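Local coordinates for protein arylsulfatase (PDB 7AJ0) that probably hydrolyses sulfate esters of fucoidan in an exo-acting manner, as a calcium-containing sulfatase that assembles into a hexamer, at residues A[175-179]-A[243-247]; A[182-187]-A[272-276]; A[418-422]-A[432-436]. All coordinates share one frame; numbering follows the deposited sequence.

Contact 1 (A[175-179]-A[243-247]); sequences YFYGL and VLRDE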
ATOM      1  N   TYR A 175       8.090  46.674  22.044  1.00 28.27           N
ATOM      2  CA  TYR A 175       7.288  46.026  23.072  1.00 28.24           C
ATOM      3  C   TYR A 175       7.037  44.579  22.692  1.00 27.64           C
ATOM      4  O   TYR A 175       6.690  44.288  21.544  1.00 27.06           O
ATOM      5  CB  TYR A 175       5.956  46.767  23.260  1.00 28.20           C
ATOM      6  CG  TYR A 175       5.112  46.258  24.404  1.00 28.30           C
ATOM      7  CD1 TYR A 175       5.585  46.300  25.707  1.00 28.95           C
ATOM      8  CD2 TYR A 175       3.837  45.754  24.186  1.00 27.81           C
ATOM      9  CE1 TYR A 175       4.820  45.842  26.759  1.00 30.55           C
ATOM     10  CE2 TYR A 175       3.062  45.296  25.235  1.00 27.95           C
ATOM     11  CZ  TYR A 175       3.560  45.344  26.518  1.00 28.59           C
ATOM     12  OH  TYR A 175       2.801  44.889  27.569  1.00 30.97           O
ATOM     13  N   PHE A 176       7.221  43.678  23.657  1.00 27.83           N
ATOM     14  CA  PHE A 176       6.848  42.280  23.502  1.00 27.36           C
ATOM     15  C   PHE A 176       5.939  41.865  24.649  1.00 27.50           C
ATOM     16  O   PHE A 176       6.144  42.271  25.798  1.00 28.11           O
ATOM     17  CB  PHE A 176       8.062  41.350  23.472  1.00 27.47           C
ATOM     18  CG  PHE A 176       7.703  39.891  23.574  1.00 27.14           C
ATOM     19  CD1 PHE A 176       6.879  39.302  22.628  1.00 26.47           C
ATOM     20  CD2 PHE A 176       8.183  39.111  24.612  1.00 27.57           C
ATOM     21  CE1 PHE A 176       6.543  37.965  22.712  1.00 26.21           C
ATOM     22  CE2 PHE A 176       7.849  37.772  24.702  1.00 30.83           C
ATOM     23  CZ  PHE A 176       7.027  37.200  23.749  1.00 26.64           C
ATOM     24  N   TYR A 177       4.936  41.052  24.329  1.00 26.98           N
ATOM     25  CA  TYR A 177       4.058  40.482  25.345  1.00 27.10           C
ATOM     26  C   TYR A 177       3.478  39.201  24.764  1.00 26.54           C
ATOM     27  O   TYR A 177       2.636  39.264  23.863  1.00 26.05           O
ATOM     28  CB  TYR A 177       2.952  41.460  25.731  1.00 27.24           C
ATOM     29  CG  TYR A 177       2.110  40.987  26.898  1.00 27.50           C
ATOM     30  CD1 TYR A 177       1.243  39.912  26.763  1.00 27.12           C
ATOM     31  CD2 TYR A 177       2.186  41.615  28.135  1.00 28.19           C
ATOM     32  CE1 TYR A 177       0.479  39.472  27.824  1.00 27.41           C
ATOM     33  CE2 TYR A 177       1.420  41.182  29.204  1.00 28.48           C
ATOM     34  CZ  TYR A 177       0.569  40.112  29.040  1.00 28.08           C
ATOM     35  OH  TYR A 177      -0.196  39.671  30.092  1.00 28.41           O
ATOM     36  N   GLY A 178       3.916  38.055  25.268  1.00 26.66           N
ATOM     37  CA  GLY A 178       3.323  36.808  24.806  1.00 26.20           C
ATOM     38  C   GLY A 178       4.187  35.609  25.158  1.00 26.39           C
ATOM     39  O   GLY A 178       4.918  35.624  26.149  1.00 26.97           O
ATOM     40  N   LEU A 179       4.077  34.581  24.320  1.00 25.94           N
ATOM     41  CA  LEU A 179       4.699  33.295  24.593  1.00 26.10           C
ATOM     42  C   LEU A 179       6.096  33.250  23.995  1.00 26.17           C
ATOM     43  O   LEU A 179       6.235  33.362  22.770  1.00 25.73           O
ATOM     44  CB  LEU A 179       3.867  32.165  24.008  1.00 25.65           C
ATOM     45  CG  LEU A 179       2.394  32.038  24.388  1.00 25.54           C
ATOM     46  CD1 LEU A 179       1.535  33.090  23.711  1.00 25.19           C
ATOM     47  CD2 LEU A 179       1.897  30.635  24.036  1.00 25.31           C
ATOM     48  N   VAL A 243      -6.146  37.741  27.031  1.00 26.41           N
ATOM     49  CA  VAL A 243      -5.116  38.606  27.594  1.00 26.76           C
ATOM     50  C   VAL A 243      -4.307  39.262  26.486  1.00 26.41           C
ATOM     51  O   VAL A 243      -3.982  40.454  26.559  1.00 26.65           O
ATOM     52  CB  VAL A 243      -4.216  37.801  28.549  1.00 27.10           C
ATOM     53  CG1 VAL A 243      -3.029  38.637  28.996  1.00 37.73           C
ATOM     54  CG2 VAL A 243      -5.022  37.319  29.741  1.00 27.56           C
ATOM     55  N   LEU A 244      -3.964  38.500  25.445  1.00 25.89           N
ATOM     56  CA  LEU A 244      -3.244  39.078  24.316  1.00 25.57           C
ATOM     57  C   LEU A 244      -4.081  40.148  23.629  1.00 25.47           C
ATOM     58  O   LEU A 244      -3.570  41.212  23.265  1.00 25.55           O
ATOM     59  CB  LEU A 244      -2.860  37.983  23.323  1.00 25.07           C
ATOM     60  CG  LEU A 244      -1.908  36.906  23.841  1.00 25.18           C
ATOM     61  CD1 LEU A 244      -1.784  35.775  22.831  1.00 24.70           C
ATOM     62  CD2 LEU A 244      -0.545  37.495  24.148  1.00 25.48           C
ATOM     63  N   ARG A 245      -5.373  39.877  23.438  1.00 25.34           N
ATOM     64  CA  ARG A 245      -6.266  40.877  22.860  1.00 25.33           C
ATOM     65  C   ARG A 245      -6.230  42.162  23.675  1.00 25.86           C
ATOM     66  O   ARG A 245      -6.106  43.260  23.121  1.00 25.91           O
ATOM     67  CB  ARG A 245      -7.686  40.313  22.785  1.00 25.26           C
ATOM     68  CG  ARG A 245      -8.716  41.205  22.104  1.00 25.27           C
ATOM     69  CD  ARG A 245      -9.336  42.238  23.045  1.00 25.83           C
ATOM     70  NE  ARG A 245      -9.568  41.722  24.391  1.00 26.21           N
ATOM     71  CZ  ARG A 245     -10.494  40.825  24.711  1.00 26.24           C
ATOM     72  NH1 ARG A 245     -11.290  40.323  23.778  1.00 35.26           N
ATOM     73  NH2 ARG A 245     -10.616  40.423  25.967  1.00 26.64           N
ATOM     74  N   ASP A 246      -6.318  42.042  25.002  1.00 26.32           N
ATOM     75  CA  ASP A 246      -6.278  43.225  25.854  1.00 26.90           C
ATOM     76  C   ASP A 246      -4.988  44.010  25.654  1.00 27.01           C
ATOM     77  O   ASP A 246      -5.004  45.246  25.617  1.00 27.31           O
ATOM     78  CB  ASP A 246      -6.427  42.820  27.322  1.00 30.74           C
ATOM     79  CG  ASP A 246      -7.820  42.312  27.655  1.00 29.38           C
ATOM     80  OD1 ASP A 246      -8.770  42.634  26.909  1.00 29.94           O
ATOM     81  OD2 ASP A 246      -7.966  41.600  28.672  1.00 30.55           O
ATOM     82  N   GLU A 247      -3.857  43.312  25.525  1.00 26.82           N
ATOM     83  CA  GLU A 247      -2.577  44.003  25.400  1.00 27.00           C
ATOM     84  C   GLU A 247      -2.449  44.700  24.051  1.00 26.67           C
ATOM     85  O   GLU A 247      -1.886  45.798  23.968  1.00 26.97           O
ATOM     86  CB  GLU A 247      -1.427  43.020  25.611  1.00 26.94           C
ATOM     87  CG  GLU A 247      -1.219  42.616  27.063  1.00 27.47           C
ATOM     88  CD  GLU A 247      -0.718  43.763  27.926  1.00 28.34           C
ATOM     89  OE1 GLU A 247      -0.038  44.665  27.390  1.00 28.22           O
ATOM     90  OE2 GLU A 247      -1.007  43.763  29.142  1.00 35.49           O
TER

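Contact 2 (A[182-187]-A[272-276]); sequences VQSDYT and HNDNY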
ATOM      1  N   VAL A 182       5.562  28.202  22.771  1.00 25.54           N
ATOM      2  CA  VAL A 182       4.389  27.775  22.001  1.00 25.03           C
ATOM      3  C   VAL A 182       3.373  27.168  22.952  1.00 25.24           C
ATOM      4  O   VAL A 182       3.713  26.740  24.049  1.00 25.75           O
ATOM      5  CB  VAL A 182       4.813  26.783  20.884  1.00 24.77           C
ATOM      6  CG1 VAL A 182       5.481  25.543  21.493  1.00 25.23           C
ATOM      7  CG2 VAL A 182       3.633  26.387  20.013  1.00 24.29           C
ATOM      8  N   GLN A 183       2.106  27.135  22.524  1.00 24.87           N
ATOM      9  CA  GLN A 183       1.026  26.651  23.385  1.00 25.08           C
ATOM     10  C   GLN A 183       1.321  25.253  23.925  1.00 25.45           C
ATOM     11  O   GLN A 183       1.163  24.989  25.123  1.00 25.94           O
ATOM     12  CB  GLN A 183      -0.293  26.669  22.615  1.00 24.64           C
ATOM     13  CG  GLN A 183      -1.487  26.043  23.333  1.00 24.86           C
ATOM     14  CD  GLN A 183      -2.333  27.057  24.086  1.00 25.01           C
ATOM     15  OE1 GLN A 183      -2.055  28.258  24.069  1.00 24.95           O
ATOM     16  NE2 GLN A 183      -3.377  26.574  24.750  1.00 25.25           N
ATOM     17  N   SER A 184       1.724  24.333  23.045  1.00 25.26           N
ATOM     18  CA  SER A 184       1.942  22.954  23.470  1.00 25.63           C
ATOM     19  C   SER A 184       2.991  22.858  24.570  1.00 26.25           C
ATOM     20  O   SER A 184       2.956  21.926  25.382  1.00 26.73           O
ATOM     21  CB  SER A 184       2.352  22.099  22.270  1.00 27.76           C
ATOM     22  OG  SER A 184       3.430  22.695  21.569  1.00 27.99           O
ATOM     23  N   ASP A 185       3.931  23.805  24.615  1.00 26.32           N
ATOM     24  CA  ASP A 185       4.931  23.796  25.678  1.00 26.97           C
ATOM     25  C   ASP A 185       4.278  23.984  27.042  1.00 27.42           C
ATOM     26  O   ASP A 185       4.724  23.402  28.038  1.00 28.06           O
ATOM     27  CB  ASP A 185       5.970  24.887  25.418  1.00 26.97           C
ATOM     28  CG  ASP A 185       7.154  24.805  26.363  1.00 32.63           C
ATOM     29  OD1 ASP A 185       7.243  23.820  27.126  1.00 38.51           O
ATOM     30  OD2 ASP A 185       7.994  25.729  26.342  1.00 38.24           O
ATOM     31  N   TYR A 186       3.213  24.787  27.104  1.00 27.15           N
ATOM     32  CA  TYR A 186       2.504  24.980  28.361  1.00 27.59           C
ATOM     33  C   TYR A 186       1.574  23.811  28.675  1.00 27.73           C
ATOM     34  O   TYR A 186       1.531  23.339  29.817  1.00 28.35           O
ATOM     35  CB  TYR A 186       1.688  26.277  28.318  1.00 27.31           C
ATOM     36  CG  TYR A 186       2.504  27.546  28.260  1.00 28.09           C
ATOM     37  CD1 TYR A 186       2.995  28.024  27.053  1.00 26.83           C
ATOM     38  CD2 TYR A 186       2.763  28.281  29.409  1.00 27.89           C
ATOM     39  CE1 TYR A 186       3.734  29.186  26.993  1.00 27.79           C
ATOM     40  CE2 TYR A 186       3.502  29.445  29.359  1.00 28.69           C
ATOM     41  CZ  TYR A 186       3.985  29.893  28.147  1.00 31.25           C
ATOM     42  OH  TYR A 186       4.723  31.054  28.084  1.00 28.59           O
ATOM     43  N   THR A 187       0.822  23.335  27.680  1.00 27.21           N
ATOM     44  CA  THR A 187      -0.265  22.402  27.954  1.00 27.34           C
ATOM     45  C   THR A 187       0.226  21.003  28.296  1.00 27.80           C
ATOM     46  O   THR A 187      -0.505  20.250  28.949  1.00 28.16           O
ATOM     47  CB  THR A 187      -1.216  22.338  26.755  1.00 26.72           C
ATOM     48  OG1 THR A 187      -0.489  21.967  25.578  1.00 32.52           O
ATOM     49  CG2 THR A 187      -1.883  23.690  26.532  1.00 26.37           C
ATOM     50  N   HIS A 272      -3.038  26.467  17.755  1.00 22.95           N
ATOM     51  CA  HIS A 272      -2.072  25.440  18.118  1.00 23.17           C
ATOM     52  C   HIS A 272      -2.633  24.562  19.232  1.00 23.56           C
ATOM     53  O   HIS A 272      -3.366  25.026  20.110  1.00 23.75           O
ATOM     54  CB  HIS A 272      -0.761  26.080  18.572  1.00 23.32           C
ATOM     55  CG  HIS A 272       0.442  25.215  18.362  1.00 23.44           C
ATOM     56  ND1 HIS A 272       0.679  24.072  19.095  1.00 23.81           N
ATOM     57  CD2 HIS A 272       1.484  25.333  17.504  1.00 23.30           C
ATOM     58  CE1 HIS A 272       1.812  23.522  18.696  1.00 23.88           C
ATOM     59  NE2 HIS A 272       2.319  24.267  17.730  1.00 23.58           N
ATOM     60  N   ASN A 273      -2.288  23.279  19.190  1.00 23.71           N
ATOM     61  CA  ASN A 273      -2.680  22.373  20.265  1.00 24.16           C
ATOM     62  C   ASN A 273      -1.850  22.659  21.513  1.00 24.57           C
ATOM     63  O   ASN A 273      -0.717  23.137  21.426  1.00 24.55           O
ATOM     64  CB  ASN A 273      -2.494  20.920  19.832  1.00 28.25           C
ATOM     65  CG  ASN A 273      -1.057  20.449  19.968  1.00 24.47           C
ATOM     66  OD1 ASN A 273      -0.175  20.883  19.227  1.00 24.23           O
ATOM     67  ND2 ASN A 273      -0.817  19.549  20.914  1.00 24.97           N
ATOM     68  N   ASP A 274      -2.420  22.380  22.687  1.00 24.99           N
ATOM     69  CA  ASP A 274      -3.789  21.908  22.863  1.00 28.21           C
ATOM     70  C   ASP A 274      -4.711  23.111  23.032  1.00 24.95           C
ATOM     71  O   ASP A 274      -4.463  23.972  23.877  1.00 25.15           O
ATOM     72  CB  ASP A 274      -3.872  20.983  24.077  1.00 25.69           C
ATOM     73  CG  ASP A 274      -2.888  19.831  23.992  1.00 35.65           C
ATOM     74  OD1 ASP A 274      -2.963  19.059  23.011  1.00 25.69           O
ATOM     75  OD2 ASP A 274      -2.027  19.711  24.890  1.00 27.72           O
ATOM     76  N   ASN A 275      -5.770  23.170  22.228  1.00 24.66           N
ATOM     77  CA  ASN A 275      -6.641  24.336  22.209  1.00 24.53           C
ATOM     78  C   ASN A 275      -7.544  24.361  23.433  1.00 25.00           C
ATOM     79  O   ASN A 275      -8.237  23.382  23.729  1.00 25.27           O
ATOM     80  CB  ASN A 275      -7.489  24.352  20.938  1.00 24.16           C
ATOM     81  CG  ASN A 275      -6.744  24.918  19.756  1.00 23.70           C
ATOM     82  OD1 ASN A 275      -6.535  26.128  19.665  1.00 29.34           O
ATOM     83  ND2 ASN A 275      -6.336  24.049  18.841  1.00 23.51           N
ATOM     84  N   TYR A 276      -7.541  25.492  24.139  1.00 25.14           N
ATOM     85  CA  TYR A 276      -8.406  25.717  25.296  1.00 25.60           C
ATOM     86  C   TYR A 276      -9.013  27.107  25.171  1.00 25.49           C
ATOM     87  O   TYR A 276      -8.446  28.094  25.658  1.00 25.58           O
ATOM     88  CB  TYR A 276      -7.634  25.550  26.601  1.00 26.10           C
ATOM     89  CG  TYR A 276      -7.469  24.103  26.990  1.00 26.42           C
ATOM     90  CD1 TYR A 276      -8.437  23.457  27.742  1.00 26.87           C
ATOM     91  CD2 TYR A 276      -6.357  23.378  26.588  1.00 26.31           C
ATOM     92  CE1 TYR A 276      -8.301  22.133  28.092  1.00 27.22           C
ATOM     93  CE2 TYR A 276      -6.212  22.050  26.933  1.00 26.65           C
ATOM     94  CZ  TYR A 276      -7.186  21.433  27.685  1.00 27.11           C
ATOM     95  OH  TYR A 276      -7.047  20.111  28.032  1.00 27.50           O
TER
HETATM   96  O   HOH W   1      -5.570  28.419  25.576  1.00 22.07           O

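Contact 3 (A[418-422]-A[432-436]); sequences RQVVY and LRWLD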
ATOM      1  N   ARG A 418       6.291  38.737  -7.577  1.00 23.08           N
ATOM      2  CA  ARG A 418       7.044  37.531  -7.261  1.00 22.95           C
ATOM      3  C   ARG A 418       6.864  36.518  -8.381  1.00 22.96           C
ATOM      4  O   ARG A 418       5.732  36.208  -8.771  1.00 22.82           O
ATOM      5  CB  ARG A 418       6.592  36.931  -5.928  1.00 22.59           C
ATOM      6  CG  ARG A 418       7.222  35.583  -5.611  1.00 22.48           C
ATOM      7  CD  ARG A 418       6.883  35.117  -4.201  1.00 22.21           C
ATOM      8  NE  ARG A 418       7.590  35.884  -3.178  1.00 22.33           N
ATOM      9  CZ  ARG A 418       8.852  35.668  -2.819  1.00 22.53           C
ATOM     10  NH1 ARG A 418       9.410  36.415  -1.879  1.00 27.03           N
ATOM     11  NH2 ARG A 418       9.559  34.710  -3.403  1.00 22.62           N
ATOM     12  N   GLN A 419       7.980  36.003  -8.889  1.00 23.16           N
ATOM     13  CA  GLN A 419       7.956  35.055  -9.991  1.00 23.25           C
ATOM     14  C   GLN A 419       7.989  33.609  -9.522  1.00 23.02           C
ATOM     15  O   GLN A 419       7.426  32.737 -10.194  1.00 22.99           O
ATOM     16  CB  GLN A 419       9.144  35.317 -10.919  1.00 23.69           C
ATOM     17  CG  GLN A 419       9.050  34.634 -12.263  1.00 23.90           C
ATOM     18  CD  GLN A 419      10.160  35.056 -13.206  1.00 26.65           C
ATOM     19  OE1 GLN A 419       9.924  35.283 -14.392  1.00 27.38           O
ATOM     20  NE2 GLN A 419      11.377  35.161 -12.682  1.00 24.55           N
ATOM     21  N   VAL A 420       8.630  33.331  -8.389  1.00 22.91           N
ATOM     22  CA  VAL A 420       8.820  31.966  -7.920  1.00 22.78           C
ATOM     23  C   VAL A 420       8.743  31.940  -6.401  1.00 22.54           C
ATOM     24  O   VAL A 420       9.154  32.886  -5.721  1.00 22.60           O
ATOM     25  CB  VAL A 420      10.173  31.380  -8.393  1.00 23.11           C
ATOM     26  CG1 VAL A 420      10.352  29.964  -7.869  1.00 23.02           C
ATOM     27  CG2 VAL A 420      10.281  31.411  -9.911  1.00 23.40           C
ATOM     28  N   VAL A 421       8.203  30.847  -5.872  1.00 22.33           N
ATOM     29  CA  VAL A 421       8.231  30.553  -4.446  1.00 22.17           C
ATOM     30  C   VAL A 421       9.149  29.355  -4.250  1.00 22.32           C
ATOM     31  O   VAL A 421       8.981  28.325  -4.914  1.00 22.35           O
ATOM     32  CB  VAL A 421       6.827  30.264  -3.889  1.00 21.86           C
ATOM     33  CG1 VAL A 421       6.909  29.835  -2.431  1.00 21.75           C
ATOM     34  CG2 VAL A 421       5.942  31.490  -4.033  1.00 21.77           C
ATOM     35  N   TYR A 422      10.124  29.496  -3.359  1.00 22.47           N
ATOM     36  CA  TYR A 422      11.071  28.431  -3.058  1.00 22.69           C
ATOM     37  C   TYR A 422      10.722  27.814  -1.713  1.00 22.54           C
ATOM     38  O   TYR A 422      10.538  28.528  -0.721  1.00 26.72           O
ATOM     39  CB  TYR A 422      12.503  28.964  -3.049  1.00 23.07           C
ATOM     40  CG  TYR A 422      12.923  29.512  -4.389  1.00 23.28           C
ATOM     41  CD1 TYR A 422      13.353  28.667  -5.401  1.00 23.50           C
ATOM     42  CD2 TYR A 422      12.875  30.874  -4.647  1.00 23.32           C
ATOM     43  CE1 TYR A 422      13.727  29.162  -6.629  1.00 23.74           C
ATOM     44  CE2 TYR A 422      13.253  31.379  -5.870  1.00 23.57           C
ATOM     45  CZ  TYR A 422      13.677  30.520  -6.859  1.00 23.78           C
ATOM     46  OH  TYR A 422      14.053  31.017  -8.085  1.00 28.71           O
ATOM     47  N   LEU A 432       9.690  24.114  -5.639  1.00 22.80           N
ATOM     48  CA  LEU A 432       9.423  25.501  -5.985  1.00 22.67           C
ATOM     49  C   LEU A 432       8.103  25.557  -6.737  1.00 22.50           C
ATOM     50  O   LEU A 432       7.619  24.548  -7.258  1.00 22.56           O
ATOM     51  CB  LEU A 432      10.549  26.109  -6.828  1.00 22.99           C
ATOM     52  CG  LEU A 432      10.824  25.505  -8.205  1.00 23.28           C
ATOM     53  CD1 LEU A 432       9.907  26.073  -9.278  1.00 23.22           C
ATOM     54  CD2 LEU A 432      12.288  25.718  -8.583  1.00 23.69           C
ATOM     55  N   ARG A 433       7.513  26.750  -6.777  1.00 22.34           N
ATOM     56  CA  ARG A 433       6.344  27.006  -7.602  1.00 22.27           C
ATOM     57  C   ARG A 433       6.653  28.142  -8.568  1.00 22.44           C
ATOM     58  O   ARG A 433       7.203  29.174  -8.171  1.00 22.45           O
ATOM     59  CB  ARG A 433       5.104  27.368  -6.785  1.00 23.29           C
ATOM     60  CG  ARG A 433       3.922  27.701  -7.692  1.00 26.24           C
ATOM     61  CD  ARG A 433       2.629  27.943  -6.949  1.00 21.74           C
ATOM     62  NE  ARG A 433       1.619  28.480  -7.857  1.00 24.85           N
ATOM     63  CZ  ARG A 433       0.364  28.747  -7.517  1.00 21.73           C
ATOM     64  NH1 ARG A 433      -0.051  28.522  -6.280  1.00 21.52           N
ATOM     65  NH2 ARG A 433      -0.477  29.239  -8.416  1.00 32.13           N
ATOM     66  N   TRP A 434       6.268  27.952  -9.826  1.00 22.62           N
ATOM     67  CA  TRP A 434       6.481  28.938 -10.881  1.00 22.86           C
ATOM     68  C   TRP A 434       5.236  28.936 -11.752  1.00 22.90           C
ATOM     69  O   TRP A 434       4.831  27.884 -12.257  1.00 22.99           O
ATOM     70  CB  TRP A 434       7.734  28.606 -11.685  1.00 23.22           C
ATOM     71  CG  TRP A 434       7.864  29.381 -12.947  1.00 23.55           C
ATOM     72  CD1 TRP A 434       7.760  30.731 -13.095  1.00 23.60           C
ATOM     73  CD2 TRP A 434       8.138  28.853 -14.248  1.00 23.92           C
ATOM     74  NE1 TRP A 434       7.941  31.076 -14.410  1.00 23.99           N
ATOM     75  CE2 TRP A 434       8.176  29.942 -15.140  1.00 24.19           C
ATOM     76  CE3 TRP A 434       8.350  27.565 -14.747  1.00 24.11           C
ATOM     77  CZ2 TRP A 434       8.420  29.783 -16.500  1.00 24.64           C
ATOM     78  CZ3 TRP A 434       8.591  27.409 -16.097  1.00 24.54           C
ATOM     79  CH2 TRP A 434       8.624  28.513 -16.959  1.00 24.80           C
ATOM     80  N   LEU A 435       4.628  30.108 -11.920  1.00 22.90           N
ATOM     81  CA  LEU A 435       3.333  30.230 -12.594  1.00 22.96           C
ATOM     82  C   LEU A 435       2.358  29.401 -11.760  1.00 22.68           C
ATOM     83  O   LEU A 435       2.258  29.623 -10.542  1.00 22.40           O
ATOM     84  CB  LEU A 435       3.462  29.827 -14.054  1.00 23.35           C
ATOM     85  CG  LEU A 435       4.487  30.609 -14.879  1.00 32.87           C
ATOM     86  CD1 LEU A 435       4.774  29.911 -16.206  1.00 24.40           C
ATOM     87  CD2 LEU A 435       4.006  32.035 -15.116  1.00 23.79           C
ATOM     88  N   ASP A 436       1.645  28.443 -12.344  1.00 22.80           N
ATOM     89  CA  ASP A 436       0.743  27.569 -11.608  1.00 22.61           C
ATOM     90  C   ASP A 436       1.263  26.136 -11.572  1.00 22.67           C
ATOM     91  O   ASP A 436       0.484  25.186 -11.471  1.00 22.69           O
ATOM     92  CB  ASP A 436      -0.655  27.634 -12.220  1.00 22.77           C
ATOM     93  CG  ASP A 436      -1.217  29.049 -12.239  1.00 30.29           C
ATOM     94  OD1 ASP A 436      -0.995  29.797 -11.261  1.00 31.96           O
ATOM     95  OD2 ASP A 436      -1.876  29.419 -13.233  1.00 39.53           O
TER
HETATM   96  O   HOH W   2       7.588  33.831 -15.538  1.00 23.77           O

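Contact 1 (A[175-179]-A[243-247])
Y175 and Y177 both reach toward helix residue E247 with CG anti to the backbone N (chi1 near -174° in both), and both side chains point toward the helix from alternate positions of strand 175-177. E247 meets them with a chain bent at chi2 (-68°), which sets CG over the centre of one face of the Y177 ring: CG stands 3.4 Å from the ring centroid, almost exactly on the normal, a CH-pi contact. Its carboxylate lies nearly parallel to that ring, their planes 10° apart, with OE2 3.5 Å from Y177 CE2. The other oxygen, OE1, accepts the hydroxyl of Y175 in a hydrogen bond of 2.9 Å between Y175 OH and E247 OE1, met from above the carboxylate plane. One acid is thus held by an aromatic face and by a phenol at once, which would restrain its rotation. Around the rest of the Y177 ring the helix offers apolar groups. L244 CD2 sits at the edge in plane, 4.0 Å from Y177 CD1, and V243 CG1 packs 3.8 Å from Y177 CE1. L244 CD2 also lies 4.0 Å from G178 CA where the chain turns its corner. Strand 175-177 runs nearly antiparallel to the 243-247 part of helix 240-258; in the main sheet it lies between strands 151-155 and 215-220, and I155 touches both L244 and E247.

Contact 2 (A[182-187]-A[272-276])
H272 and Q183 lose the most surface here, and each meets the other segment in its own way. The H272 imidazole receives V182 CG2 over the centre of one face, 3.5 Å from the ring centroid, a CH-pi contact; V182 puts this methyl anti to its own nitrogen. The ring is also tied to its neighbour, since H272 ND1 donates to N273 O on a lone pair at 2.9 Å. S184 OG approaches obliquely, 3.4 Å from H272 CE1. Q183 bends at chi2 (95°) to carry its amide along the loop: NE2 donates to D274 O at 3.0 Å, and through a water it also reaches Y276 O. T187, one turn further on, gives its OG1 hydrogen to D274 OD2 at 2.8 Å, from above the carboxylate plane, while N273 ND2 bonds D274 OD1. Partners beyond the two segments complete these polar groups: S269 bonds Q183 OE1, Y195 bonds D274 OD2, Q194 bonds D274 OD1, and E486 of a third subunit bonds S184 OG. Both ends of the buried Q183 amide are therefore engaged, and the acid is gripped by several donors. The loop follows strand 262-267, passes through a cis peptide before D274, and brings the H272 side chain close to the bound calcium beside D60 and D61, an arrangement consistent with the wall of a sulfatase active site.

Contact 3 (A[418-422]-A[432-436])
V421 and R433 form the tight centre of this antiparallel pairing. Their two backbone bonds, V421 N to R433 O at 3.0 Å and R433 N to V421 O at 2.8 Å, make a hydrogen-bonded pair, with R433 O also approached by V420 CA in a CA-H...O contact. Next to it, Y422 and L432 are a non-hydrogen-bonded pair whose side chains lie side by side, Y422 CD1 4.1 Å from L432 CB. V420 shares their face. Its CG1, anti to the backbone N (chi1 179°), packs 4.0 Å from L432 CB and also lies over the rim of the Y422 ring, while CG2 turns to W434, 4.1 Å from its CD1. Helix 489-505 closes this face: F495 touches V420 and Y422 and meets W434 edge-to-face, and H499 stacks on Y422. Toward partly exposed Q419 the contact is carried by side chains and a water. The Q419 side chain runs alongside the W434 ring with its amide almost perpendicular to the indole, and the link between their polar ends is a water, 3.0 Å from both Q419 OE1 and W434 NE1, in the plane of the indole at its edge. Q419 OE1 also takes the backbone N of D16. On the face of V421, R433 runs out fully extended toward the residues that follow it in the chain, and its NE bonds L435 O. The chemistry is therefore divided: backbone bonds and apolar side chains join the two arms of the 420-434 hairpin, whereas the R433 guanidinium pairs its charge with D436, through a salt bridge from NH2 to OD1, and bonds L435 O and Y97 OH.

Contacts 1 and 2 are neighbours, their centres 16 Å apart, and helix 183-187 follows strand 175-177 after a short loop. They touch where L179 CD2 packs 3.8 Å from Y186 CE1, and along the chain their segments alternate, all four within the sulfatase domain. Contact 2 is the one beside the metal, with the H272 side chain about 5 Å from the calcium, whose site includes D60, D61, C102, D325 and N326; in contact 1 the side chain of L179 is about 11 Å from the bound calcium. Contact 3 lies across the chain's centre from both, its centre 35 Å from that of contact 1 and 33 Å from that of contact 2, in the separate four-stranded antiparallel sheet.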